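Local coordinates for protein inosine-uridine nucleoside N-ribohydrolase (Xanthomonas oryzae pv. oryzae, PDB 4KL0) that binds a calcium ion and may hydrolyse the N-glycosidic bond of nucleosides, although its function is not established, at residues Glu18-Arg23 and Ala49-Ala54; Gly56-Thr61 and Ala324-Thr329; Cys136-Leu139 and Lys145-Met148; Arg331-Pro336 and Arg362-Ala367. One frame throughout, in Å; residues are numbered along the deposited sequence.

Contacts 1, 2 and 4 form one connected patch; contact 1 touches both of the others. Contact 1 packs helix 10-20 on helix 41-54. Its centre is about 8 Å from that of contact 2, where the start of strand 58-65 meets the junction of helices 317-325 and 327-333. Contact 4 shares helix 327-333 with contact 2 and adds helix 358-372; L19 touches both L332 and L364. Contact 3 is nested in the long loop closed by contact 2, and the two reach the same sheet, about 14 Å apart between centres. The late helices 327-333 and 358-372 thus pack back onto the first helices of the chain.

Contact 1: residues Glu18-Arg23 and Ala49-Ala54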
loop_
_atom_site.group_PDB
_atom_site.type_symbol
_atom_site.label_atom_id
_atom_site.label_comp_id
_atom_site.label_asym_id
_atom_site.label_seq_id
_atom_site.Cartn_x
_atom_site.Cartn_y
_atom_site.Cartn_z
ATOM N N GLU A 18 16.402 5.042 -15.968
ATOM C CA GLU A 18 17.353 4.713 -14.922
ATOM C C GLU A 18 16.934 3.510 -14.077
ATOM O O GLU A 18 17.742 2.635 -13.739
ATOM C CB GLU A 18 17.610 5.942 -14.027
ATOM C CG GLU A 18 18.580 5.640 -12.879
ATOM C CD GLU A 18 18.706 6.786 -11.850
ATOM O OE1 GLU A 18 17.989 7.828 -11.981
ATOM O OE2 GLU A 18 19.544 6.632 -10.916
ATOM N N LEU A 19 15.662 3.453 -13.691
ATOM C CA LEU A 19 15.217 2.293 -12.937
ATOM C C LEU A 19 15.386 1.029 -13.785
ATOM O O LEU A 19 15.748 -0.040 -13.271
ATOM C CB LEU A 19 13.749 2.442 -12.542
ATOM C CG LEU A 19 13.125 1.182 -11.952
ATOM C CD1 LEU A 19 13.785 0.702 -10.643
ATOM C CD2 LEU A 19 11.644 1.391 -11.747
ATOM N N ARG A 20 15.128 1.166 -15.080
ATOM C CA ARG A 20 15.147 0.005 -15.962
ATOM C C ARG A 20 16.542 -0.632 -16.090
ATOM O O ARG A 20 16.660 -1.789 -16.483
ATOM C CB ARG A 20 14.556 0.343 -17.339
ATOM C CG ARG A 20 12.997 0.182 -17.366
ATOM C CD ARG A 20 12.356 1.023 -18.403
ATOM N NE ARG A 20 10.970 0.613 -18.627
ATOM C CZ ARG A 20 10.262 1.053 -19.658
ATOM N NH1 ARG A 20 10.811 1.921 -20.509
ATOM N NH2 ARG A 20 9.020 0.633 -19.846
ATOM N N LEU A 21 17.602 0.091 -15.741
ATOM C CA LEU A 21 18.929 -0.529 -15.734
ATOM C C LEU A 21 19.074 -1.602 -14.654
ATOM O O LEU A 21 20.033 -2.409 -14.694
ATOM C CB LEU A 21 20.023 0.527 -15.531
ATOM C CG LEU A 21 20.073 1.592 -16.619
ATOM C CD1 LEU A 21 20.899 2.790 -16.123
ATOM C CD2 LEU A 21 20.634 0.993 -17.920
ATOM N N HIS A 22 18.134 -1.629 -13.696
ATOM C CA HIS A 22 18.292 -2.436 -12.516
ATOM C C HIS A 22 17.259 -3.542 -12.475
ATOM O O HIS A 22 16.947 -4.033 -11.373
ATOM C CB HIS A 22 18.084 -1.568 -11.256
ATOM C CG HIS A 22 19.146 -0.536 -11.021
ATOM N ND1 HIS A 22 19.437 0.466 -11.922
ATOM C CD2 HIS A 22 19.968 -0.336 -9.962
ATOM C CE1 HIS A 22 20.414 1.219 -11.444
ATOM N NE2 HIS A 22 20.745 0.758 -10.251
ATOM N N ARG A 23 16.703 -3.919 -13.631
ATOM C CA ARG A 23 15.716 -5.004 -13.684
ATOM C C ARG A 23 16.381 -6.240 -13.162
ATOM O O ARG A 23 17.555 -6.492 -13.485
ATOM C CB ARG A 23 15.205 -5.336 -15.108
ATOM C CG ARG A 23 14.385 -4.284 -15.809
ATOM C CD ARG A 23 13.907 -4.878 -17.122
ATOM N NE ARG A 23 12.954 -4.026 -17.813
ATOM C CZ ARG A 23 13.264 -3.137 -18.748
ATOM N NH1 ARG A 23 14.524 -2.954 -19.110
ATOM N NH2 ARG A 23 12.308 -2.425 -19.345
ATOM N N ALA A 49 2.207 -0.931 -9.420
ATOM C CA ALA A 49 2.544 -2.349 -9.597
ATOM C C ALA A 49 2.337 -2.773 -11.043
ATOM O O ALA A 49 3.094 -3.614 -11.531
ATOM C CB ALA A 49 1.746 -3.250 -8.673
ATOM N N LYS A 50 1.315 -2.247 -11.716
ATOM C CA LYS A 50 1.134 -2.600 -13.131
ATOM C C LYS A 50 2.366 -2.286 -13.946
ATOM O O LYS A 50 2.799 -3.141 -14.737
ATOM C CB LYS A 50 -0.072 -1.874 -13.734
ATOM C CG LYS A 50 -0.105 -1.832 -15.236
ATOM C CD LYS A 50 -0.176 -3.222 -15.835
ATOM C CE LYS A 50 -0.112 -3.060 -17.371
ATOM N NZ LYS A 50 -0.984 -1.903 -17.837
ATOM N N GLN A 51 2.962 -1.107 -13.740
ATOM C CA GLN A 51 4.134 -0.742 -14.516
ATOM C C GLN A 51 5.335 -1.567 -14.075
ATOM O O GLN A 51 6.168 -1.974 -14.892
ATOM C CB GLN A 51 4.455 0.749 -14.391
ATOM C CG GLN A 51 5.602 1.154 -15.305
ATOM C CD GLN A 51 5.311 0.975 -16.763
ATOM O OE1 GLN A 51 4.141 0.946 -17.220
ATOM N NE2 GLN A 51 6.388 0.849 -17.522
ATOM N N LEU A 52 5.463 -1.806 -12.772
ATOM C CA LEU A 52 6.565 -2.620 -12.314
ATOM C C LEU A 52 6.465 -4.038 -12.862
ATOM O O LEU A 52 7.497 -4.664 -13.112
ATOM C CB LEU A 52 6.658 -2.590 -10.782
ATOM C CG LEU A 52 7.088 -1.225 -10.281
ATOM C CD1 LEU A 52 6.670 -1.122 -8.788
ATOM C CD2 LEU A 52 8.618 -0.934 -10.451
ATOM N N GLN A 53 5.253 -4.564 -13.023
ATOM C CA GLN A 53 5.075 -5.881 -13.635
ATOM C C GLN A 53 5.401 -5.805 -15.116
ATOM O O GLN A 53 6.137 -6.671 -15.646
ATOM C CB GLN A 53 3.626 -6.362 -13.447
ATOM C CG GLN A 53 3.392 -7.756 -13.985
ATOM C CD GLN A 53 2.281 -8.478 -13.289
ATOM O OE1 GLN A 53 2.052 -8.275 -12.066
ATOM N NE2 GLN A 53 1.519 -9.294 -14.049
ATOM N N ALA A 54 4.858 -4.813 -15.805
ATOM C CA ALA A 54 5.163 -4.669 -17.238
ATOM C C ALA A 54 6.666 -4.592 -17.483
ATOM O O ALA A 54 7.168 -5.096 -18.506
ATOM C CB ALA A 54 4.472 -3.417 -17.823
HETATM O O HOH W 1 9.839 -3.870 -19.863
#
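L19 and L52 make the apolar part of this contact. Their methyl groups meet at 4.0 Å, L19 CD2 to L52 CD2, and the two side chains cross at about a right angle. L19 has CG anti to its backbone N (chi1 170°), which directs the isobutyl group at helix 41-54. Both leucines are buried. T329 of helix 327-333 touches both of them.

The helices belong to an alpha/beta fold of the Rossmann type. Helix 41-54 is the connection between the adjacent parallel strands 28-34 and 58-65, a beta-alpha-beta crossover. Helix 10-20 precedes the first strand and packs on this crossover helix through L19.

The polar part lies beside the leucine pair. R20 reaches across with an extended chain, while Q51 is bent at chi2 (63°). R20 NH2 and Q51 NE2 stand 3.5 Å apart. Both are donors and do not bond to each other. The guanidinium and amide planes are 48° apart. D55, just after helix 41-54, takes both groups: its OD1 forms a salt bridge with R20 NH2, and its OD2 accepts from Q51 NE2.

A water forms the third link. It accepts from R23 NH2 at 2.9 Å and donates to A54 O at 3.2 Å. R20 and R23 are the ends of a type I turn, and R20 CG lies over one face of the R23 guanidinium, offset toward its rim.

Contact 2: residues Gly56-Thr61 and Ala324-Thr329; sequences GFLRLT and AALPGT
L58 and L326 cross at about a right angle, and the contact is purely apolar. L58 CD2 lies 3.8 Å from L326 CD1. The other branch of L326 touches nearer the strand backbone, with CD2 4.1 Å from L58 CB. With CG between its backbone N and carbonyl carbon (chi1 65°), L58 presents both CB and CD2 to L326. L326 places CG beside its own N (chi1 -52°), and both its methyls thereby meet L58.

F57 uses two parts of its side chain. Its CB is 4.3 Å from L326 CD1. At the edge of its ring, CE1 lies 4.3 Å from G328 CA, which sits near the ring plane. G328 has no side chain, and the ring edge comes up to the helix backbone.

Both segments are junctions. G56 ends the preceding helix in a Schellman motif with positive phi, and F57 leads into strand 58-65. L326 occupies the N-cap position of helix 327-333, just after helix 317-325. Strand 58-65 pairs with strand 28-34, where F57 and R59 bond L28. L52 of helix 41-54 packs against both L58 and L326, so the crossover helix adjoins the place where the strand meets the helix junction.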
loop_
_atom_site.group_PDB
_atom_site.type_symbol
_atom_site.label_atom_id
_atom_site.label_comp_id
_atom_site.label_asym_id
_atom_site.label_seq_id
_atom_site.Cartn_x
_atom_site.Cartn_y
_atom_site.Cartn_z
ATOM N N GLY A 56 9.050 -6.038 -15.538
ATOM C CA GLY A 56 9.758 -7.235 -15.115
ATOM C C GLY A 56 10.357 -7.200 -13.720
ATOM O O GLY A 56 11.234 -8.027 -13.396
ATOM N N PHE A 57 9.875 -6.284 -12.871
ATOM C CA PHE A 57 10.358 -6.253 -11.482
ATOM C C PHE A 57 9.607 -7.205 -10.578
ATOM O O PHE A 57 10.170 -7.766 -9.638
ATOM C CB PHE A 57 10.257 -4.817 -10.936
ATOM C CG PHE A 57 11.301 -3.898 -11.474
ATOM C CD1 PHE A 57 12.492 -3.718 -10.795
ATOM C CD2 PHE A 57 11.130 -3.274 -12.710
ATOM C CE1 PHE A 57 13.478 -2.913 -11.314
ATOM C CE2 PHE A 57 12.095 -2.443 -13.232
ATOM C CZ PHE A 57 13.282 -2.256 -12.535
ATOM N N LEU A 58 8.317 -7.361 -10.844
ATOM C CA LEU A 58 7.482 -8.181 -9.995
ATOM C C LEU A 58 6.400 -8.823 -10.824
ATOM O O LEU A 58 6.149 -8.421 -11.982
ATOM C CB LEU A 58 6.856 -7.334 -8.885
ATOM C CG LEU A 58 5.857 -6.224 -9.274
ATOM C CD1 LEU A 58 4.514 -6.800 -9.509
ATOM C CD2 LEU A 58 5.723 -5.180 -8.149
ATOM N N ARG A 59 5.753 -9.809 -10.233
ATOM C CA ARG A 59 4.542 -10.341 -10.841
ATOM C C ARG A 59 3.540 -10.530 -9.712
ATOM O O ARG A 59 3.835 -11.226 -8.700
ATOM C CB ARG A 59 4.803 -11.597 -11.672
ATOM C CG ARG A 59 3.518 -12.195 -12.206
ATOM C CD ARG A 59 3.770 -13.474 -13.006
ATOM N NE ARG A 59 4.069 -14.556 -12.091
ATOM C CZ ARG A 59 4.119 -15.839 -12.445
ATOM N NH1 ARG A 59 3.874 -16.188 -13.712
ATOM N NH2 ARG A 59 4.390 -16.769 -11.537
ATOM N N LEU A 60 2.419 -9.805 -9.822
ATOM C CA LEU A 60 1.450 -9.748 -8.690
ATOM C C LEU A 60 0.528 -10.936 -8.847
ATOM O O LEU A 60 -0.405 -10.902 -9.680
ATOM C CB LEU A 60 0.679 -8.413 -8.712
ATOM C CG LEU A 60 -0.289 -8.139 -7.590
ATOM C CD1 LEU A 60 0.424 -8.269 -6.246
ATOM C CD2 LEU A 60 -0.886 -6.737 -7.825
ATOM N N THR A 61 0.754 -11.986 -8.047
ATOM C CA THR A 61 0.031 -13.221 -8.316
ATOM C C THR A 61 -1.259 -13.351 -7.494
ATOM O O THR A 61 -2.293 -13.868 -7.989
ATOM C CB THR A 61 0.963 -14.435 -8.119
ATOM O OG1 THR A 61 1.387 -14.501 -6.739
ATOM C CG2 THR A 61 2.208 -14.288 -9.006
ATOM N N ALA A 324 9.753 0.172 -1.482
ATOM C CA ALA A 324 10.732 -0.320 -0.502
ATOM C C ALA A 324 10.917 -1.835 -0.503
ATOM O O ALA A 324 11.939 -2.334 0.020
ATOM C CB ALA A 324 10.354 0.222 0.931
ATOM N N ALA A 325 9.952 -2.589 -1.076
ATOM C CA ALA A 325 9.923 -4.030 -1.065
ATOM C C ALA A 325 10.730 -4.659 -2.180
ATOM O O ALA A 325 11.007 -5.870 -2.110
ATOM C CB ALA A 325 8.446 -4.523 -1.204
ATOM N N LEU A 326 11.003 -3.884 -3.231
ATOM C CA LEU A 326 11.734 -4.410 -4.409
ATOM C C LEU A 326 13.164 -3.860 -4.367
ATOM O O LEU A 326 13.366 -2.644 -4.228
ATOM C CB LEU A 326 11.061 -3.935 -5.706
ATOM C CG LEU A 326 9.556 -4.176 -5.855
ATOM C CD1 LEU A 326 8.961 -3.469 -7.082
ATOM C CD2 LEU A 326 9.188 -5.658 -5.890
ATOM N N PRO A 327 14.175 -4.749 -4.534
ATOM C CA PRO A 327 15.553 -4.238 -4.417
ATOM C C PRO A 327 15.899 -3.188 -5.452
ATOM O O PRO A 327 16.595 -2.216 -5.159
ATOM C CB PRO A 327 16.399 -5.490 -4.611
ATOM C CG PRO A 327 15.512 -6.606 -4.212
ATOM C CD PRO A 327 14.128 -6.204 -4.679
ATOM N N GLY A 328 15.392 -3.337 -6.665
ATOM C CA GLY A 328 15.743 -2.378 -7.715
ATOM C C GLY A 328 15.288 -0.961 -7.404
ATOM O O GLY A 328 16.014 0.036 -7.583
ATOM N N THR A 329 14.061 -0.853 -6.922
ATOM C CA THR A 329 13.567 0.465 -6.583
ATOM C C THR A 329 14.129 0.930 -5.225
ATOM O O THR A 329 14.434 2.115 -5.076
ATOM C CB THR A 329 12.020 0.435 -6.553
ATOM O OG1 THR A 329 11.605 -0.721 -5.846
ATOM C CG2 THR A 329 11.433 0.418 -8.016
#

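Contact 3: residues Cys136-Leu139 and Lys145-Met148; sequences CERL and KLGM
L139 and L146 have the nearest CA atoms across the two segments, 7.6 Å apart. No hydrogen bond joins the segments. Residues 136-139 lie in helix 133-141. Residues 146-148 begin strand 146-150. A short loop connects helix and strand, making a helix-to-strand step of the Rossmann-type alpha/beta fold. The strand lies inside the sheet, with a neighbour on each side. L146 bonds the backbone of A173 in strand 172-178 and of K171 just before it, and G147 bonds D29 and L31 of strand 28-34. The contact is at the beginning of the strand, away from the calcium site.

L146 points from the sheet toward the helix and touches it with both branches. One methyl, CD1, meets L139 CD2 at 3.8 Å. The other, CD2, lies 3.7 Å from R138 CD and 4.0 Å from R138 CG. The arginine thus contributes its aliphatic part, crossing L146 at about a right angle. Both leucines are buried, whereas R138 is partly exposed at the margin of the contact.

L139 holds CG beside its backbone N (chi1 -73°), and its CD2 branch is the one that reaches L146. It carries the packing on to V172 of strand 172-178 and to L167 and V168 of helix 165-171.

R138 runs out with CG anti to its backbone N (chi1 178°) and then bends at chi3 (-55°). Its methylenes rest on L146 while the head group turns to D62, where R138 NE forms a salt bridge with D62 OD1.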
loop_
_atom_site.group_PDB
_atom_site.type_symbol
_atom_site.label_atom_id
_atom_site.label_comp_id
_atom_site.label_asym_id
_atom_site.label_seq_id
_atom_site.Cartn_x
_atom_site.Cartn_y
_atom_site.Cartn_z
ATOM N N CYS A 136 -1.017 -20.266 -0.045
ATOM C CA CYS A 136 -0.408 -21.477 0.518
ATOM C C CYS A 136 0.039 -22.426 -0.615
ATOM O O CYS A 136 1.229 -22.860 -0.681
ATOM C CB CYS A 136 -1.374 -22.205 1.460
ATOM S SG CYS A 136 -1.597 -21.438 3.094
ATOM N N GLU A 137 -0.909 -22.748 -1.495
ATOM C CA GLU A 137 -0.615 -23.620 -2.647
ATOM C C GLU A 137 0.528 -23.079 -3.483
ATOM O O GLU A 137 1.360 -23.836 -3.987
ATOM C CB GLU A 137 -1.848 -23.794 -3.519
ATOM C CG GLU A 137 -3.045 -24.387 -2.784
ATOM C CD GLU A 137 -4.194 -24.715 -3.735
ATOM O OE1 GLU A 137 -3.928 -24.912 -4.951
ATOM O OE2 GLU A 137 -5.364 -24.770 -3.286
ATOM N N ARG A 138 0.594 -21.756 -3.630
ATOM C CA ARG A 138 1.650 -21.167 -4.416
ATOM C C ARG A 138 3.028 -21.204 -3.726
ATOM O O ARG A 138 4.045 -21.393 -4.394
ATOM C CB ARG A 138 1.266 -19.735 -4.875
ATOM C CG ARG A 138 2.392 -19.061 -5.674
ATOM C CD ARG A 138 1.966 -17.681 -6.201
ATOM N NE ARG A 138 0.739 -17.732 -6.983
ATOM C CZ ARG A 138 0.740 -18.030 -8.282
ATOM N NH1 ARG A 138 1.897 -18.318 -8.885
ATOM N NH2 ARG A 138 -0.411 -18.032 -8.976
ATOM N N LEU A 139 3.075 -21.023 -2.403
ATOM C CA LEU A 139 4.346 -21.125 -1.685
ATOM C C LEU A 139 4.901 -22.555 -1.885
ATOM O O LEU A 139 6.108 -22.759 -1.996
ATOM C CB LEU A 139 4.155 -20.823 -0.188
ATOM C CG LEU A 139 3.919 -19.335 0.100
ATOM C CD1 LEU A 139 3.666 -19.112 1.570
ATOM C CD2 LEU A 139 5.129 -18.510 -0.374
ATOM N N LYS A 145 11.785 -17.864 -4.314
ATOM C CA LYS A 145 11.183 -17.211 -3.146
ATOM C C LYS A 145 10.284 -16.044 -3.598
ATOM O O LYS A 145 10.604 -15.374 -4.575
ATOM C CB LYS A 145 12.252 -16.685 -2.201
ATOM C CG LYS A 145 13.003 -17.809 -1.456
ATOM C CD LYS A 145 13.937 -17.227 -0.437
ATOM C CE LYS A 145 14.664 -18.332 0.328
ATOM N NZ LYS A 145 15.463 -17.768 1.435
ATOM N N LEU A 146 9.191 -15.824 -2.867
ATOM C CA LEU A 146 8.228 -14.747 -3.176
ATOM C C LEU A 146 8.410 -13.626 -2.156
ATOM O O LEU A 146 8.984 -13.827 -1.061
ATOM C CB LEU A 146 6.806 -15.269 -3.070
ATOM C CG LEU A 146 6.306 -16.285 -4.121
ATOM C CD1 LEU A 146 6.673 -17.687 -3.732
ATOM C CD2 LEU A 146 4.830 -16.201 -4.398
ATOM N N GLY A 147 7.940 -12.434 -2.509
ATOM C CA GLY A 147 7.900 -11.342 -1.537
ATOM C C GLY A 147 6.496 -11.129 -1.000
ATOM O O GLY A 147 5.514 -11.393 -1.686
ATOM N N MET A 148 6.387 -10.711 0.256
ATOM C CA MET A 148 5.055 -10.417 0.845
ATOM C C MET A 148 5.053 -8.935 1.127
ATOM O O MET A 148 6.001 -8.391 1.680
ATOM C CB MET A 148 4.818 -11.137 2.199
ATOM C CG MET A 148 4.504 -12.671 2.128
ATOM S SD MET A 148 4.433 -13.553 3.792
ATOM C CE MET A 148 3.120 -12.638 4.640
#

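Contact 4: residues Arg331-Pro336 and Arg362-Ala367; sequences RLLFQP and RLLLSA
L364 meets both L332 and L333, and these three leucines make up the contact. It joins the end of helix 327-333 to helix 358-372, two of the helices packed around the sheet of the Rossmann-type fold. The helices meet through leucine side chains, with 9.5 Å between the CA atoms of L333 and L364. No hydrogen bond passes between the two segments.

R362 comes first and points away from helix 327-333. L363 faces another neighbour, helix 10-20, where it touches T11 and E12.

L364 is turned to the contact, with CG anti to its backbone N (chi1 -175°). A single methyl serves both partners: CD2 lies 4.2 Å from L332 CD2 and 4.3 Å from L333 CD1. The two partners are consecutive in the chain, and each offers one methyl to the same point. The other methyl of L364, CD1, packs on L19 of helix 10-20. L332 reaches its place with chi1 at -137°, well off a staggered value. L333 is buried at the end of its helix. Beyond it, F334 leaves the helical path, and L333 CB lies over the centre of one face of the F334 ring.

L365 turns to helix 317-325 and touches P319 and L323. The last two residues continue the regular bonding of helix 358-372. S366 N bonds R362 O at 3.1 Å. A367 closes the segment, its N bonded to L363 O at 2.8 Å.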
loop_
_atom_site.group_PDB
_atom_site.type_symbol
_atom_site.label_atom_id
_atom_site.label_comp_id
_atom_site.label_asym_id
_atom_site.label_seq_id
_atom_site.Cartn_x
_atom_site.Cartn_y
_atom_site.Cartn_z
ATOM N N ARG A 331 16.946 0.350 -3.810
ATOM C CA ARG A 331 18.338 0.804 -3.813
ATOM C C ARG A 331 18.449 2.180 -4.455
ATOM O O ARG A 331 19.375 2.936 -4.192
ATOM C CB ARG A 331 19.267 -0.245 -4.442
ATOM C CG ARG A 331 19.362 -1.526 -3.569
ATOM C CD ARG A 331 20.230 -2.637 -4.214
ATOM N NE ARG A 331 20.183 -3.903 -3.468
ATOM C CZ ARG A 331 20.009 -5.108 -4.026
ATOM N NH1 ARG A 331 19.864 -5.222 -5.350
ATOM N NH2 ARG A 331 19.981 -6.203 -3.261
ATOM N N LEU A 332 17.482 2.529 -5.282
ATOM C CA LEU A 332 17.412 3.841 -5.861
ATOM C C LEU A 332 17.048 4.923 -4.829
ATOM O O LEU A 332 17.523 6.062 -4.923
ATOM C CB LEU A 332 16.349 3.820 -6.959
ATOM C CG LEU A 332 16.585 4.488 -8.303
ATOM C CD1 LEU A 332 17.859 3.966 -8.921
ATOM C CD2 LEU A 332 15.369 4.242 -9.202
ATOM N N LEU A 333 16.173 4.593 -3.869
ATOM C CA LEU A 333 15.531 5.649 -3.090
ATOM C C LEU A 333 15.850 5.621 -1.605
ATOM O O LEU A 333 15.735 6.662 -0.939
ATOM C CB LEU A 333 13.989 5.557 -3.243
ATOM C CG LEU A 333 13.423 5.590 -4.668
ATOM C CD1 LEU A 333 11.914 5.371 -4.564
ATOM C CD2 LEU A 333 13.714 6.906 -5.385
ATOM N N PHE A 334 16.182 4.450 -1.073
ATOM C CA PHE A 334 16.192 4.253 0.373
ATOM C C PHE A 334 17.492 3.685 0.919
ATOM O O PHE A 334 18.233 2.962 0.255
ATOM C CB PHE A 334 15.079 3.300 0.828
ATOM C CG PHE A 334 13.721 3.631 0.304
ATOM C CD1 PHE A 334 13.020 4.724 0.760
ATOM C CD2 PHE A 334 13.087 2.764 -0.610
ATOM C CE1 PHE A 334 11.760 5.004 0.248
ATOM C CE2 PHE A 334 11.803 3.011 -1.065
ATOM C CZ PHE A 334 11.153 4.130 -0.667
ATOM N N GLN A 335 17.744 4.006 2.183
ATOM C CA GLN A 335 18.838 3.408 2.917
ATOM C C GLN A 335 18.266 2.970 4.272
ATOM O O GLN A 335 18.406 3.702 5.265
ATOM C CB GLN A 335 19.902 4.473 3.121
ATOM C CG GLN A 335 21.178 4.028 3.735
ATOM C CD GLN A 335 22.126 5.232 3.944
ATOM O OE1 GLN A 335 22.374 6.014 3.004
ATOM N NE2 GLN A 335 22.619 5.404 5.193
ATOM N N PRO A 336 17.580 1.803 4.310
ATOM C CA PRO A 336 16.912 1.311 5.525
ATOM C C PRO A 336 17.895 1.194 6.684
ATOM O O PRO A 336 19.076 0.892 6.484
ATOM C CB PRO A 336 16.429 -0.090 5.117
ATOM C CG PRO A 336 16.199 0.040 3.619
ATOM C CD PRO A 336 17.379 0.897 3.165
ATOM N N ARG A 362 9.375 11.013 -5.643
ATOM C CA ARG A 362 8.210 11.692 -6.223
ATOM C C ARG A 362 8.125 11.512 -7.746
ATOM O O ARG A 362 7.056 11.210 -8.292
ATOM C CB ARG A 362 8.257 13.198 -5.936
ATOM C CG ARG A 362 7.996 13.608 -4.491
ATOM C CD ARG A 362 7.876 15.161 -4.418
ATOM N NE ARG A 362 7.895 15.591 -3.018
ATOM C CZ ARG A 362 8.981 16.002 -2.366
ATOM N NH1 ARG A 362 10.165 16.070 -2.996
ATOM N NH2 ARG A 362 8.881 16.363 -1.083
ATOM N N LEU A 363 9.267 11.697 -8.430
ATOM C CA LEU A 363 9.321 11.658 -9.884
ATOM C C LEU A 363 9.101 10.213 -10.391
ATOM O O LEU A 363 8.345 9.958 -11.334
ATOM C CB LEU A 363 10.695 12.188 -10.337
ATOM C CG LEU A 363 10.838 12.799 -11.709
ATOM C CD1 LEU A 363 9.879 13.965 -11.861
ATOM C CD2 LEU A 363 12.281 13.272 -11.825
ATOM N N LEU A 364 9.715 9.260 -9.715
ATOM C CA LEU A 364 9.484 7.836 -10.026
ATOM C C LEU A 364 8.036 7.371 -9.806
ATOM O O LEU A 364 7.464 6.649 -10.662
ATOM C CB LEU A 364 10.457 6.950 -9.276
ATOM C CG LEU A 364 10.335 5.480 -9.650
ATOM C CD1 LEU A 364 10.716 5.281 -11.134
ATOM C CD2 LEU A 364 11.212 4.674 -8.749
ATOM N N LEU A 365 7.420 7.786 -8.697
ATOM C CA LEU A 365 5.989 7.477 -8.505
ATOM C C LEU A 365 5.171 8.046 -9.655
ATOM O O LEU A 365 4.335 7.326 -10.218
ATOM C CB LEU A 365 5.462 8.032 -7.170
ATOM C CG LEU A 365 5.986 7.277 -5.948
ATOM C CD1 LEU A 365 5.754 8.118 -4.676
ATOM C CD2 LEU A 365 5.370 5.873 -5.735
ATOM N N SER A 366 5.402 9.309 -10.063
ATOM C CA SER A 366 4.647 9.883 -11.190
ATOM C C SER A 366 4.922 9.116 -12.502
ATOM O O SER A 366 3.985 8.799 -13.250
ATOM C CB SER A 366 4.933 11.400 -11.320
ATOM O OG SER A 366 4.225 11.954 -12.445
ATOM N N ALA A 367 6.200 8.832 -12.776
ATOM C CA ALA A 367 6.557 8.063 -13.989
ATOM C C ALA A 367 5.865 6.708 -14.055
ATOM O O ALA A 367 5.265 6.357 -15.088
ATOM C CB ALA A 367 8.066 7.917 -14.120
#